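Local coordinates for ficolin-3 (Homo sapiens, PDB 2J5Z), which probably serves innate immunity as a pattern-recognition lectin, binding galactose through a fibrinogen-like domain that also carries a calcium ion, at residues R13-L18 / L39-D44; L31-G36 / H91-Q96; Y129-G134 / D143-H148; F153-A158 / H172-Y177. All coordinates share one frame; numbering follows the deposited sequence. Where two conformers were deposited one is given.

Interaction 1 (R13-L18 / L39-D44); sequences RNCREL and LPVFCD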
loop_
_atom_site.group_PDB
_atom_site.type_symbol
_atom_site.label_atom_id
_atom_site.label_comp_id
_atom_site.label_asym_id
_atom_site.label_seq_id
_atom_site.Cartn_x
_atom_site.Cartn_y
_atom_site.Cartn_z
ATOM N N ARG A 13 -21.168 -6.366 4.988
ATOM C CA ARG A 13 -21.483 -5.497 6.119
ATOM C C ARG A 13 -20.348 -5.365 7.143
ATOM O O ARG A 13 -20.385 -4.491 8.013
ATOM C CB ARG A 13 -22.771 -5.975 6.794
ATOM C CG ARG A 13 -23.939 -6.091 5.822
ATOM C CD ARG A 13 -25.104 -6.872 6.411
ATOM N NE ARG A 13 -24.772 -8.273 6.656
ATOM C CZ ARG A 13 -25.675 -9.242 6.778
ATOM N NH1 ARG A 13 -26.968 -8.963 6.668
ATOM N NH2 ARG A 13 -25.286 -10.491 7.000
ATOM N N ASN A 14 -19.345 -6.234 7.037
ATOM C CA ASN A 14 -18.170 -6.160 7.902
ATOM C C ASN A 14 -17.031 -7.016 7.367
ATOM O O ASN A 14 -17.175 -7.657 6.332
ATOM C CB ASN A 14 -18.516 -6.592 9.323
ATOM C CG ASN A 14 -19.166 -7.963 9.381
ATOM O OD1 ASN A 14 -18.678 -8.935 8.787
ATOM N ND2 ASN A 14 -20.265 -8.057 10.119
ATOM N N CYS A 15 -15.905 -7.019 8.071
ATOM C CA CYS A 15 -14.738 -7.777 7.611
ATOM C C CYS A 15 -14.921 -9.279 7.812
ATOM O O CYS A 15 -14.345 -10.082 7.063
ATOM C CB CYS A 15 -13.448 -7.289 8.282
ATOM S SG CYS A 15 -12.954 -5.609 7.814
ATOM N N ARG A 16 -15.726 -9.668 8.796
ATOM C CA ARG A 16 -15.983 -11.096 9.022
ATOM C C ARG A 16 -16.680 -11.704 7.819
ATOM O O ARG A 16 -16.366 -12.820 7.411
ATOM C CB ARG A 16 -16.845 -11.355 10.257
ATOM C CG ARG A 16 -16.482 -10.583 11.484
ATOM C CD ARG A 16 -17.402 -10.978 12.642
ATOM N NE ARG A 16 -16.863 -12.125 13.366
ATOM C CZ ARG A 16 -17.044 -12.343 14.667
ATOM N NH1 ARG A 16 -17.748 -11.488 15.396
ATOM N NH2 ARG A 16 -16.502 -13.408 15.243
ATOM N N GLU A 17 -17.629 -10.967 7.249
ATOM C CA GLU A 17 -18.380 -11.448 6.095
ATOM C C GLU A 17 -17.506 -11.578 4.850
ATOM O O GLU A 17 -17.681 -12.505 4.055
ATOM C CB GLU A 17 -19.596 -10.552 5.818
ATOM C CG GLU A 17 -20.756 -10.805 6.769
ATOM C CD GLU A 17 -21.974 -9.941 6.484
ATOM O OE1 GLU A 17 -21.964 -9.181 5.491
ATOM O OE2 GLU A 17 -22.949 -10.027 7.259
ATOM N N LEU A 18 -16.568 -10.650 4.683
ATOM C CA LEU A 18 -15.622 -10.712 3.585
ATOM C C LEU A 18 -14.760 -11.960 3.737
ATOM O O LEU A 18 -14.540 -12.682 2.768
ATOM C CB LEU A 18 -14.736 -9.455 3.547
ATOM C CG LEU A 18 -15.402 -8.276 2.832
ATOM C CD1 LEU A 18 -14.716 -6.953 3.188
ATOM C CD2 LEU A 18 -15.395 -8.527 1.326
ATOM N N LEU A 39 -17.715 2.301 1.812
ATOM C CA LEU A 39 -16.659 2.849 2.650
ATOM C C LEU A 39 -15.433 1.953 2.543
ATOM O O LEU A 39 -15.548 0.769 2.805
ATOM C CB LEU A 39 -17.134 2.857 4.106
ATOM C CG LEU A 39 -16.136 3.303 5.184
ATOM C CD1 LEU A 39 -15.768 4.749 5.013
ATOM C CD2 LEU A 39 -16.666 3.033 6.592
ATOM N N PRO A 40 -14.275 2.508 2.136
ATOM C CA PRO A 40 -13.039 1.713 2.200
ATOM C C PRO A 40 -12.611 1.532 3.653
ATOM O O PRO A 40 -12.614 2.493 4.427
ATOM C CB PRO A 40 -12.009 2.587 1.465
ATOM C CG PRO A 40 -12.820 3.659 0.777
ATOM C CD PRO A 40 -14.019 3.859 1.617
ATOM N N VAL A 41 -12.229 0.309 4.015
ATOM C CA VAL A 41 -11.774 0.009 5.370
ATOM C C VAL A 41 -10.649 -1.002 5.272
ATOM O O VAL A 41 -10.574 -1.750 4.294
ATOM C CB VAL A 41 -12.888 -0.653 6.236
ATOM C CG1 VAL A 41 -14.115 0.265 6.347
ATOM C CG2 VAL A 41 -13.260 -1.991 5.644
ATOM N N PHE A 42 -9.789 -1.020 6.284
ATOM C CA PHE A 42 -8.728 -2.025 6.369
ATOM C C PHE A 42 -9.203 -3.210 7.170
ATOM O O PHE A 42 -9.560 -3.062 8.345
ATOM C CB PHE A 42 -7.461 -1.455 7.003
ATOM C CG PHE A 42 -6.297 -2.399 6.938
ATOM C CD1 PHE A 42 -5.438 -2.382 5.841
ATOM C CD2 PHE A 42 -6.079 -3.321 7.947
ATOM C CE1 PHE A 42 -4.373 -3.260 5.759
ATOM C CE2 PHE A 42 -5.006 -4.219 7.867
ATOM C CZ PHE A 42 -4.154 -4.173 6.768
ATOM N N CYS A 43 -9.229 -4.382 6.531
ATOM C CA CYS A 43 -9.609 -5.618 7.218
ATOM C C CYS A 43 -8.355 -6.402 7.554
ATOM O O CYS A 43 -7.532 -6.658 6.669
ATOM C CB CYS A 43 -10.478 -6.485 6.326
ATOM S SG CYS A 43 -12.106 -5.798 5.946
ATOM N N ASP A 44 -8.207 -6.764 8.822
ATOM C CA ASP A 44 -7.120 -7.667 9.213
ATOM C C ASP A 44 -7.709 -9.063 9.184
ATOM O O ASP A 44 -8.569 -9.400 9.996
ATOM C CB ASP A 44 -6.585 -7.313 10.601
ATOM C CG ASP A 44 -5.485 -8.257 11.066
ATOM O OD1 ASP A 44 -5.469 -9.426 10.633
ATOM O OD2 ASP A 44 -4.636 -7.820 11.877
#
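A disulfide bond, Cys15 to Cys43, makes this contact and ties the first turn of helix 15-20 to strand 38-44 of the antiparallel sheet at the N-terminal end of the fibrinogen-like domain. Cys15 SG and Cys43 SG lie 2.1 Å apart, and the torsion about the S-S bond is -77°, the negative sign of a left-handed bridge. Both cysteines place SG anti to their own carbonyl carbon, with chi1 -67° in each, which makes the two halves of the link alike next to the backbone. The chains are drawn close by it, Cys15 CA standing 5.6 Å from Cys43 CA.

No hydrogen bond joins the two segments, and the two cysteines supply about 122 of the 153 Å² buried. The rest is thin apolar cover around the sulfurs: Leu18 CD1, one helical turn on from the bridge, reaches Cys43 SG at 4.0 Å, and Val41 CG2 comes to 4.2 Å from Cys15 SG. Leu31 touches both Leu18 and Val41, while Leu53 of strand 52-58 touches Cys15 and Val41, so the link is embedded in a hydrophobic layer between helix and sheet. Phe42 points the other way from the strand and packs on Glu80 of a second subunit.

The start of the helix is fixed separately from the disulfide. Asn14, immediately before Cys15, occupies the N-cap position, where its OD1 accepts the backbone N-H of Glu17, with 2.8 Å between Glu17 N and Asn14 OD1 and an angle of 153° at the hydrogen.

Interaction 2 (L31-G36 / H91-Q96); sequences LCLPEG and HQLTLQ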
loop_
_atom_site.group_PDB
_atom_site.type_symbol
_atom_site.label_atom_id
_atom_site.label_comp_id
_atom_site.label_asym_id
_atom_site.label_seq_id
_atom_site.Cartn_x
_atom_site.Cartn_y
_atom_site.Cartn_z
ATOM N N LEU A 31 -16.825 -1.763 2.293
ATOM C CA LEU A 31 -18.015 -2.253 2.975
ATOM C C LEU A 31 -19.181 -1.433 2.455
ATOM O O LEU A 31 -18.995 -0.304 2.023
ATOM C CB LEU A 31 -17.935 -2.042 4.487
ATOM C CG LEU A 31 -16.777 -2.597 5.308
ATOM C CD1 LEU A 31 -17.069 -2.451 6.795
ATOM C CD2 LEU A 31 -16.524 -4.054 4.948
ATOM N N CYS A 32 -20.373 -2.011 2.479
ATOM C CA CYS A 32 -21.577 -1.254 2.154
ATOM C C CYS A 32 -22.254 -0.940 3.479
ATOM O O CYS A 32 -22.737 -1.835 4.170
ATOM C CB CYS A 32 -22.504 -2.044 1.223
ATOM S SG CYS A 32 -23.795 -1.022 0.402
ATOM N N LEU A 33 -22.234 0.337 3.849
ATOM C CA LEU A 33 -22.841 0.797 5.092
ATOM C C LEU A 33 -24.362 0.690 5.054
ATOM O O LEU A 33 -24.964 0.702 3.978
ATOM C CB LEU A 33 -22.445 2.247 5.363
ATOM C CG LEU A 33 -20.951 2.514 5.570
ATOM C CD1 LEU A 33 -20.711 3.998 5.659
ATOM C CD2 LEU A 33 -20.485 1.828 6.834
ATOM N N PRO A 34 -24.987 0.585 6.231
ATOM C CA PRO A 34 -26.443 0.447 6.322
ATOM C C PRO A 34 -27.185 1.497 5.490
ATOM O O PRO A 34 -28.234 1.195 4.913
ATOM C CB PRO A 34 -26.715 0.652 7.812
ATOM C CG PRO A 34 -25.462 0.171 8.480
ATOM C CD PRO A 34 -24.342 0.557 7.558
ATOM N N GLU A 35 -26.641 2.708 5.402
ATOM C CA GLU A 35 -27.306 3.779 4.638
ATOM C C GLU A 35 -27.085 3.672 3.125
ATOM O O GLU A 35 -27.578 4.502 2.362
ATOM C CB GLU A 35 -26.900 5.177 5.145
ATOM C CG GLU A 35 -25.553 5.683 4.622
ATOM C CD GLU A 35 -25.208 7.071 5.129
ATOM O OE1 GLU A 35 -25.928 7.590 6.022
ATOM O OE2 GLU A 35 -24.208 7.646 4.641
ATOM N N GLY A 36 -26.333 2.664 2.697
ATOM C CA GLY A 36 -26.112 2.434 1.269
ATOM C C GLY A 36 -24.956 3.219 0.685
ATOM O O GLY A 36 -24.964 3.571 -0.497
ATOM N N HIS A 91 -19.879 5.590 14.159
ATOM C CA HIS A 91 -21.263 5.577 14.620
ATOM C C HIS A 91 -22.174 4.745 13.710
ATOM O O HIS A 91 -22.994 3.944 14.186
ATOM C CB HIS A 91 -21.817 7.009 14.706
ATOM C CG HIS A 91 -23.274 7.044 15.037
ATOM N ND1 HIS A 91 -24.246 7.410 14.126
ATOM C CD2 HIS A 91 -23.929 6.704 16.171
ATOM C CE1 HIS A 91 -25.436 7.316 14.696
ATOM N NE2 HIS A 91 -25.272 6.891 15.937
ATOM N N GLN A 92 -22.063 4.945 12.398
ATOM C CA GLN A 92 -22.911 4.202 11.457
ATOM C C GLN A 92 -22.654 2.695 11.495
ATOM O O GLN A 92 -23.600 1.893 11.489
ATOM C CB GLN A 92 -22.768 4.767 10.033
ATOM C CG GLN A 92 -23.471 6.134 9.910
ATOM C CD GLN A 92 -23.311 6.765 8.552
ATOM O OE1 GLN A 92 -23.081 6.077 7.558
ATOM N NE2 GLN A 92 -23.474 8.083 8.493
ATOM N N LEU A 93 -21.383 2.317 11.586
ATOM C CA LEU A 93 -21.022 0.900 11.637
ATOM C C LEU A 93 -21.537 0.240 12.908
ATOM O O LEU A 93 -22.026 -0.890 12.872
ATOM C CB LEU A 93 -19.506 0.717 11.574
ATOM C CG LEU A 93 -18.811 0.880 10.228
ATOM C CD1 LEU A 93 -17.343 1.148 10.469
ATOM C CD2 LEU A 93 -19.025 -0.346 9.327
ATOM N N THR A 94 -21.427 0.951 14.029
ATOM C CA THR A 94 -21.651 0.327 15.334
ATOM C C THR A 94 -23.068 0.487 15.877
ATOM O O THR A 94 -23.360 0.034 16.985
ATOM C CB THR A 94 -20.609 0.775 16.380
ATOM O OG1 THR A 94 -20.741 2.178 16.630
ATOM C CG2 THR A 94 -19.185 0.465 15.890
ATOM N N LEU A 95 -23.942 1.094 15.073
ATOM C CA LEU A 95 -25.368 1.230 15.395
ATOM C C LEU A 95 -25.979 -0.134 15.673
ATOM O O LEU A 95 -26.641 -0.332 16.696
ATOM C CB LEU A 95 -26.122 1.910 14.235
ATOM C CG LEU A 95 -26.527 3.389 14.376
ATOM C CD1 LEU A 95 -26.429 4.180 13.065
ATOM C CD2 LEU A 95 -27.924 3.482 14.950
ATOM N N GLN A 96 -25.742 -1.066 14.752
ATOM C CA GLN A 96 -26.268 -2.425 14.848
ATOM C C GLN A 96 -25.133 -3.433 14.976
ATOM O O GLN A 96 -23.998 -3.164 14.560
ATOM C CB GLN A 96 -27.119 -2.744 13.634
HETATM O O HOH W 1 -23.243 9.844 5.996
HETATM O O HOH W 2 -24.707 3.802 7.400
#
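Gln92, on helix 87-94 of the fibrinogen-like domain, extends its side chain across to the type I beta turn, Leu33 to Gly36, that follows strand 28-32, ending beside Glu35 and Leu33. From CB, CG leaves anti to the carbonyl carbon (chi1 -73°) and the chain then runs on extended (chi2 177°); CB and CG act as a spacer that carries the amide out to the turn. There CD faces the Glu35 carboxylate, whose plane is turned 51° from that of the amide. OE1 touches a methyl, with Leu33 CD1 3.7 Å from Gln92 OE1, and also comes to 3.4 Å from Glu35 CD.

No direct hydrogen bond spans the pair; two waters do the work. Water 2 donates to Gln92 OE1 at 2.8 Å and accepts from Glu35 N at 3.0 Å. Water 1 accepts from Gln92 NE2 at 3.1 Å and donates to Glu35 OE2 at 2.8 Å.

Deeper in, Leu93 brings CD2 against two leucines: Leu33 CD2 is 3.6 Å from Leu93 CD2, and the Leu31 and Leu93 side chains cross at about a right angle. Leu53 of strand 52-58 touches both Leu31 and Leu93, extending this apolar cluster onto the sheet. Pro34 lies along the outer margin, its CG against the Gln92 carbonyl.

Arg37 forms a salt bridge with Glu35 OE2 and a hydrogen bond with Gln92 OE1, while Glu88 accepts from Gln92 NE2. The amide is therefore committed in orientation, oxygen to donors and nitrogen to acceptors, and the closeness of two acceptor atoms, Glu35 OE2 and Gln92 OE1, is probably eased by the shared arginine and the bridging waters.

Interaction 3 (Y129-G134 / D143-H148); sequences YQLALG and DSLSLH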
loop_
_atom_site.group_PDB
_atom_site.type_symbol
_atom_site.label_atom_id
_atom_site.label_comp_id
_atom_site.label_asym_id
_atom_site.label_seq_id
_atom_site.Cartn_x
_atom_site.Cartn_y
_atom_site.Cartn_z
ATOM N N TYR A 129 -20.488 11.933 19.829
ATOM C CA TYR A 129 -19.817 10.644 19.547
ATOM C C TYR A 129 -19.358 10.000 20.837
ATOM O O TYR A 129 -18.277 9.396 20.906
ATOM C CB TYR A 129 -18.665 10.795 18.528
ATOM C CG TYR A 129 -19.131 11.267 17.162
ATOM C CD1 TYR A 129 -20.023 10.504 16.411
ATOM C CD2 TYR A 129 -18.655 12.469 16.614
ATOM C CE1 TYR A 129 -20.465 10.926 15.157
ATOM C CE2 TYR A 129 -19.089 12.900 15.339
ATOM C CZ TYR A 129 -19.992 12.124 14.635
ATOM O OH TYR A 129 -20.416 12.530 13.399
ATOM N N GLN A 130 -20.211 10.114 21.850
ATOM C CA GLN A 130 -19.947 9.556 23.173
ATOM C C GLN A 130 -19.603 8.065 23.065
ATOM O O GLN A 130 -20.247 7.309 22.336
ATOM C CB GLN A 130 -21.171 9.777 24.065
ATOM C CG GLN A 130 -21.080 9.195 25.471
ATOM C CD GLN A 130 -22.347 9.475 26.272
ATOM O OE1 GLN A 130 -22.789 10.625 26.385
ATOM N NE2 GLN A 130 -22.935 8.428 26.830
ATOM N N LEU A 131 -18.594 7.644 23.816
ATOM C CA LEU A 131 -18.183 6.247 23.809
ATOM C C LEU A 131 -19.119 5.397 24.651
ATOM O O LEU A 131 -19.439 5.753 25.796
ATOM C CB LEU A 131 -16.769 6.115 24.378
ATOM C CG LEU A 131 -16.216 4.683 24.512
ATOM C CD1 LEU A 131 -16.125 3.962 23.167
ATOM C CD2 LEU A 131 -14.849 4.774 25.151
ATOM N N ALA A 132 -19.565 4.288 24.077
ATOM C CA ALA A 132 -20.236 3.227 24.850
ATOM C C ALA A 132 -19.375 1.956 24.789
ATOM O O ALA A 132 -19.369 1.233 23.785
ATOM C CB ALA A 132 -21.630 2.960 24.304
ATOM N N LEU A 133 -18.634 1.705 25.863
ATOM C CA LEU A 133 -17.673 0.607 25.881
ATOM C C LEU A 133 -18.164 -0.532 26.767
ATOM O O LEU A 133 -18.610 -0.289 27.883
ATOM C CB LEU A 133 -16.323 1.124 26.391
ATOM C CG LEU A 133 -15.131 0.188 26.236
ATOM C CD1 LEU A 133 -14.729 0.072 24.769
ATOM C CD2 LEU A 133 -13.969 0.687 27.114
ATOM N N GLY A 134 -18.075 -1.759 26.250
ATOM C CA GLY A 134 -18.356 -2.977 27.012
ATOM C C GLY A 134 -17.253 -3.293 28.007
ATOM O O GLY A 134 -16.237 -2.599 28.083
ATOM N N ASP A 143 -6.479 -2.567 31.482
ATOM C CA ASP A 143 -7.606 -1.726 31.088
ATOM C C ASP A 143 -7.298 -0.248 31.311
ATOM O O ASP A 143 -7.115 0.203 32.449
ATOM C CB ASP A 143 -8.858 -2.156 31.861
ATOM C CG ASP A 143 -10.081 -1.333 31.509
ATOM O OD1 ASP A 143 -10.031 -0.542 30.539
ATOM O OD2 ASP A 143 -11.095 -1.485 32.223
ATOM N N SER A 144 -7.244 0.513 30.216
ATOM C CA SER A 144 -7.082 1.964 30.309
ATOM C C SER A 144 -8.141 2.736 29.512
ATOM O O SER A 144 -7.954 3.915 29.217
ATOM C CB SER A 144 -5.686 2.386 29.837
ATOM O OG SER A 144 -4.689 2.004 30.776
ATOM N N LEU A 145 -9.234 2.068 29.161
ATOM C CA LEU A 145 -10.279 2.704 28.375
ATOM C C LEU A 145 -11.626 2.779 29.105
ATOM O O LEU A 145 -12.475 3.572 28.726
ATOM C CB LEU A 145 -10.442 1.998 27.024
ATOM C CG LEU A 145 -11.137 2.767 25.887
ATOM C CD1 LEU A 145 -10.417 4.073 25.579
ATOM C CD2 LEU A 145 -11.226 1.910 24.636
ATOM N N SER A 146 -11.806 2.001 30.172
ATOM C CA SER A 146 -13.104 1.979 30.860
ATOM C C SER A 146 -13.474 3.335 31.428
ATOM O O SER A 146 -14.640 3.731 31.379
ATOM C CB SER A 146 -13.131 0.929 31.975
ATOM O OG SER A 146 -13.101 -0.371 31.432
ATOM N N LEU A 147 -12.484 4.044 31.963
ATOM C CA LEU A 147 -12.691 5.403 32.477
ATOM C C LEU A 147 -13.363 6.286 31.428
ATOM O O LEU A 147 -14.162 7.164 31.743
ATOM C CB LEU A 147 -11.351 6.038 32.905
ATOM C CG LEU A 147 -11.349 7.569 33.068
ATOM C CD1 LEU A 147 -12.185 8.020 34.269
ATOM C CD2 LEU A 147 -9.944 8.176 33.138
ATOM N N HIS A 148 -13.038 6.032 30.166
ATOM C CA HIS A 148 -13.493 6.880 29.087
ATOM C C HIS A 148 -14.880 6.525 28.584
ATOM O O HIS A 148 -15.495 7.299 27.853
ATOM C CB HIS A 148 -12.457 6.876 27.967
ATOM C CG HIS A 148 -11.202 7.585 28.356
ATOM N ND1 HIS A 148 -10.066 6.922 28.759
ATOM C CD2 HIS A 148 -10.934 8.902 28.478
ATOM C CE1 HIS A 148 -9.136 7.805 29.083
ATOM N NE2 HIS A 148 -9.639 9.013 28.922
HETATM O O HOH W 3 -15.522 -1.007 30.135
#
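His148 meets Leu131 through its backbone and CB, and its imidazole leads away from that residue: Leu147 CD2 covers one face, 4.1 Å above the ring plane toward the rim, and Trp175 meets the ring in an edge-to-face pair. The second flat group, the Asp143 carboxylate, organises the loop. Its OD1 is approached from one face of the plane by two backbone donors, each 3.1 Å from Asp143 OD1: Leu145 N, nearly in line with the C-O bond, and Ser146 N, on the syn side and 20° out of plane. Tyr117 OH is a further hydrogen-bond partner of OD1, so three partners share this oxygen.

Apolar contacts join this loop to strand 131-133. With CG opposite the backbone N (chi1 -169°) and chi2 at 71°, Leu133 lays CD2 3.7 Å from Leu145 CG; the two side chains cross at about a right angle. The same methyl rests on the backbone, with Leu133 CD2 3.6 Å from Leu145 O. Leu131 CD2, two residues earlier on the same side of the strand, reaches His148 O at 3.8 Å. Ala132 points the other way, toward Arg121. No direct hydrogen bond crosses, but water 3 donates to Gly134 O at 2.7 Å and also to Ser146 OG.

Leu101 of strand 101-106 touches both Leu133 and Leu145, carrying the apolar seam into the sheet. An Asx turn at Asp143 leading into a short 3-10 turn at 146-148 is thus packed on strand 131-133, which pairs with 112-122 in the sheet of the fibrinogen-like domain, while His148 touches Tyr181 of the galactose pocket.

Interaction 4 (F153-A158 / H172-Y177); sequences FTTYDA and HGAWWY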
loop_
_atom_site.group_PDB
_atom_site.type_symbol
_atom_site.label_atom_id
_atom_site.label_comp_id
_atom_site.label_asym_id
_atom_site.label_seq_id
_atom_site.Cartn_x
_atom_site.Cartn_y
_atom_site.Cartn_z
ATOM N N PHE A 153 -16.622 12.793 22.901
ATOM C CA PHE A 153 -15.347 13.040 22.249
ATOM C C PHE A 153 -15.075 14.541 22.328
ATOM O O PHE A 153 -16.015 15.347 22.193
ATOM C CB PHE A 153 -15.475 12.592 20.787
ATOM C CG PHE A 153 -14.163 12.308 20.109
ATOM C CD1 PHE A 153 -13.472 11.137 20.373
ATOM C CD2 PHE A 153 -13.653 13.189 19.157
ATOM C CE1 PHE A 153 -12.283 10.848 19.730
ATOM C CE2 PHE A 153 -12.452 12.911 18.506
ATOM C CZ PHE A 153 -11.766 11.741 18.790
ATOM N N THR A 154 -13.817 14.925 22.564
ATOM C CA THR A 154 -13.411 16.345 22.455
ATOM C C THR A 154 -12.175 16.538 21.592
ATOM O O THR A 154 -11.249 15.709 21.578
ATOM C CB THR A 154 -13.289 17.157 23.815
ATOM O OG1 THR A 154 -11.920 17.441 24.163
ATOM C CG2 THR A 154 -14.008 16.499 24.923
ATOM N N THR A 155 -12.219 17.624 20.828
ATOM C CA THR A 155 -11.110 18.057 19.998
ATOM C C THR A 155 -10.737 19.478 20.429
ATOM O O THR A 155 -11.400 20.073 21.275
ATOM C CB THR A 155 -11.504 18.066 18.511
ATOM O OG1 THR A 155 -12.666 18.880 18.324
ATOM C CG2 THR A 155 -11.832 16.643 18.032
ATOM N N TYR A 156 -9.687 20.035 19.840
ATOM C CA TYR A 156 -9.249 21.356 20.266
ATOM C C TYR A 156 -10.302 22.447 20.028
ATOM O O TYR A 156 -10.330 23.458 20.736
ATOM C CB TYR A 156 -7.884 21.713 19.653
ATOM C CG TYR A 156 -7.884 21.869 18.149
ATOM C CD1 TYR A 156 -8.513 22.945 17.545
ATOM C CD2 TYR A 156 -7.234 20.948 17.337
ATOM C CE1 TYR A 156 -8.514 23.093 16.175
ATOM C CE2 TYR A 156 -7.227 21.090 15.962
ATOM C CZ TYR A 156 -7.867 22.160 15.389
ATOM O OH TYR A 156 -7.865 22.311 14.021
ATOM N N ASP A 157 -11.197 22.231 19.065
ATOM C CA ASP A 157 -12.242 23.201 18.764
ATOM C C ASP A 157 -13.625 22.728 19.201
ATOM O O ASP A 157 -14.646 23.272 18.774
ATOM C CB ASP A 157 -12.249 23.531 17.266
ATOM C CG ASP A 157 -12.582 22.328 16.401
ATOM O OD1 ASP A 157 -12.195 21.199 16.776
ATOM O OD2 ASP A 157 -13.240 22.519 15.352
ATOM N N ALA A 158 -13.663 21.705 20.049
ATOM C CA ALA A 158 -14.931 21.224 20.580
ATOM C C ALA A 158 -14.726 20.613 21.961
ATOM O O ALA A 158 -14.566 19.395 22.095
ATOM C CB ALA A 158 -15.574 20.233 19.622
ATOM N N HIS A 172 -2.605 17.711 23.589
ATOM C CA HIS A 172 -2.319 17.602 22.145
ATOM C C HIS A 172 -2.861 16.312 21.513
ATOM O O HIS A 172 -2.105 15.495 20.968
ATOM C CB HIS A 172 -0.819 17.754 21.860
ATOM C CG HIS A 172 -0.528 18.418 20.548
ATOM N ND1 HIS A 172 -0.160 17.714 19.418
ATOM C CD2 HIS A 172 -0.571 19.720 20.181
ATOM C CE1 HIS A 172 0.019 18.557 18.415
ATOM N NE2 HIS A 172 -0.224 19.779 18.850
ATOM N N GLY A 173 -4.176 16.137 21.597
ATOM C CA GLY A 173 -4.824 14.968 21.012
ATOM C C GLY A 173 -6.306 15.164 20.775
ATOM O O GLY A 173 -6.801 16.302 20.740
ATOM N N ALA A 174 -7.008 14.046 20.590
ATOM C CA ALA A 174 -8.460 14.024 20.502
ATOM C C ALA A 174 -8.893 12.688 21.091
ATOM O O ALA A 174 -8.321 11.660 20.761
ATOM C CB ALA A 174 -8.908 14.117 19.038
ATOM N N TRP A 175 -9.909 12.689 21.946
ATOM C CA TRP A 175 -10.287 11.457 22.638
ATOM C C TRP A 175 -11.524 11.750 23.450
ATOM O O TRP A 175 -11.982 12.888 23.514
ATOM C CB TRP A 175 -9.176 11.051 23.606
ATOM C CG TRP A 175 -9.037 9.591 23.996
ATOM C CD1 TRP A 175 -9.162 9.055 25.265
ATOM C CD2 TRP A 175 -8.655 8.507 23.147
ATOM N NE1 TRP A 175 -8.900 7.711 25.239
ATOM C CE2 TRP A 175 -8.587 7.343 23.955
ATOM C CE3 TRP A 175 -8.370 8.401 21.777
ATOM C CZ2 TRP A 175 -8.241 6.085 23.437
ATOM C CZ3 TRP A 175 -8.026 7.159 21.263
ATOM C CH2 TRP A 175 -7.975 6.012 22.090
ATOM N N TRP A 176 -12.036 10.714 24.102
ATOM C CA TRP A 176 -13.167 10.871 24.988
ATOM C C TRP A 176 -12.627 11.291 26.348
ATOM O O TRP A 176 -12.750 10.553 27.330
ATOM C CB TRP A 176 -13.944 9.555 25.072
ATOM C CG TRP A 176 -14.378 9.048 23.715
ATOM C CD1 TRP A 176 -15.531 9.380 23.038
ATOM C CD2 TRP A 176 -13.660 8.143 22.862
ATOM N NE1 TRP A 176 -15.570 8.728 21.821
ATOM C CE2 TRP A 176 -14.434 7.964 21.690
ATOM C CE3 TRP A 176 -12.431 7.467 22.974
ATOM C CZ2 TRP A 176 -14.019 7.144 20.635
ATOM C CZ3 TRP A 176 -12.029 6.633 21.931
ATOM C CH2 TRP A 176 -12.822 6.483 20.770
ATOM N N TYR A 177 -12.032 12.487 26.395
ATOM C CA TYR A 177 -11.313 12.944 27.594
ATOM C C TYR A 177 -12.200 13.132 28.824
ATOM O O TYR A 177 -13.354 13.550 28.729
ATOM C CB TYR A 177 -10.554 14.253 27.323
ATOM C CG TYR A 177 -9.417 14.104 26.347
ATOM C CD1 TYR A 177 -8.349 13.252 26.615
ATOM C CD2 TYR A 177 -9.414 14.808 25.152
ATOM C CE1 TYR A 177 -7.300 13.100 25.710
ATOM C CE2 TYR A 177 -8.377 14.666 24.250
ATOM C CZ TYR A 177 -7.323 13.820 24.535
ATOM O OH TYR A 177 -6.293 13.664 23.632
HETATM O O HOH W 4 -8.088 17.843 18.675
#
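Phe153 and Trp176 form a T-shaped pair, the edge of the phenyl ring directed at the face of the indole. Their planes stand at 73°, with 5.0 Å between the centroids of the Phe153 ring and the five-membered ring of Trp176; the nearest approach is Phe153 CD1 to Trp176 NE1, 3.5 Å. Trp176 NE1 itself donates to Tyr129 O, which helps hold the indole in place. One face of the Phe153 ring is covered by Trp175 N, and CZ touches Ala174 CB at 3.7 Å.

Thr154 and Tyr177 cross at about a right angle. Thr154 OG1 lies at the edge of the Tyr177 ring, 3.8 Å from Tyr177 CD2, and this buried hydroxyl has no polar partner in the model. Trp175 CB covers one face of the tyrosine, whose hydroxyl bonds to Asn184.

The backbones are paired by a single antiparallel bridge, which sets the register of the two segments. Thr154 N donates to Trp175 O at 2.9 Å with an angle of 172° at the hydrogen, and the return bond from Trp175 N to Thr154 O is weak. Just beyond, Trp176 centres an inverse gamma turn. This aromatic-lined pairing of loops belongs to the calcium- and ligand-bearing part of the fibrinogen-like domain, where Tyr177 packs on Val171 of the galactose pocket.

Interactions 1 and 2, with centres 11 Å apart, share neighbouring strands: Leu39 O lies 2.9 Å from Leu31 N, a probable hydrogen bond, and Asn14 C is 3.9 Å from Leu31 CD2. Interactions 3 and 4, 14 Å between centres, also touch, Leu145 CD1 packing on Trp175 CZ2 at 3.7 Å. Between the two pairs the link is slight, His91 CB touching Tyr129 CE1 at 4.2 Å. Interactions 1 and 4 lie on opposite sides of the chain's centre. The ligand and metal sites lie near interactions 3 and 4: the side chains of Tyr177 and His148 are about 6 and 7 Å from bound galactose, and that of Thr154 is about 7 Å from the calcium ion.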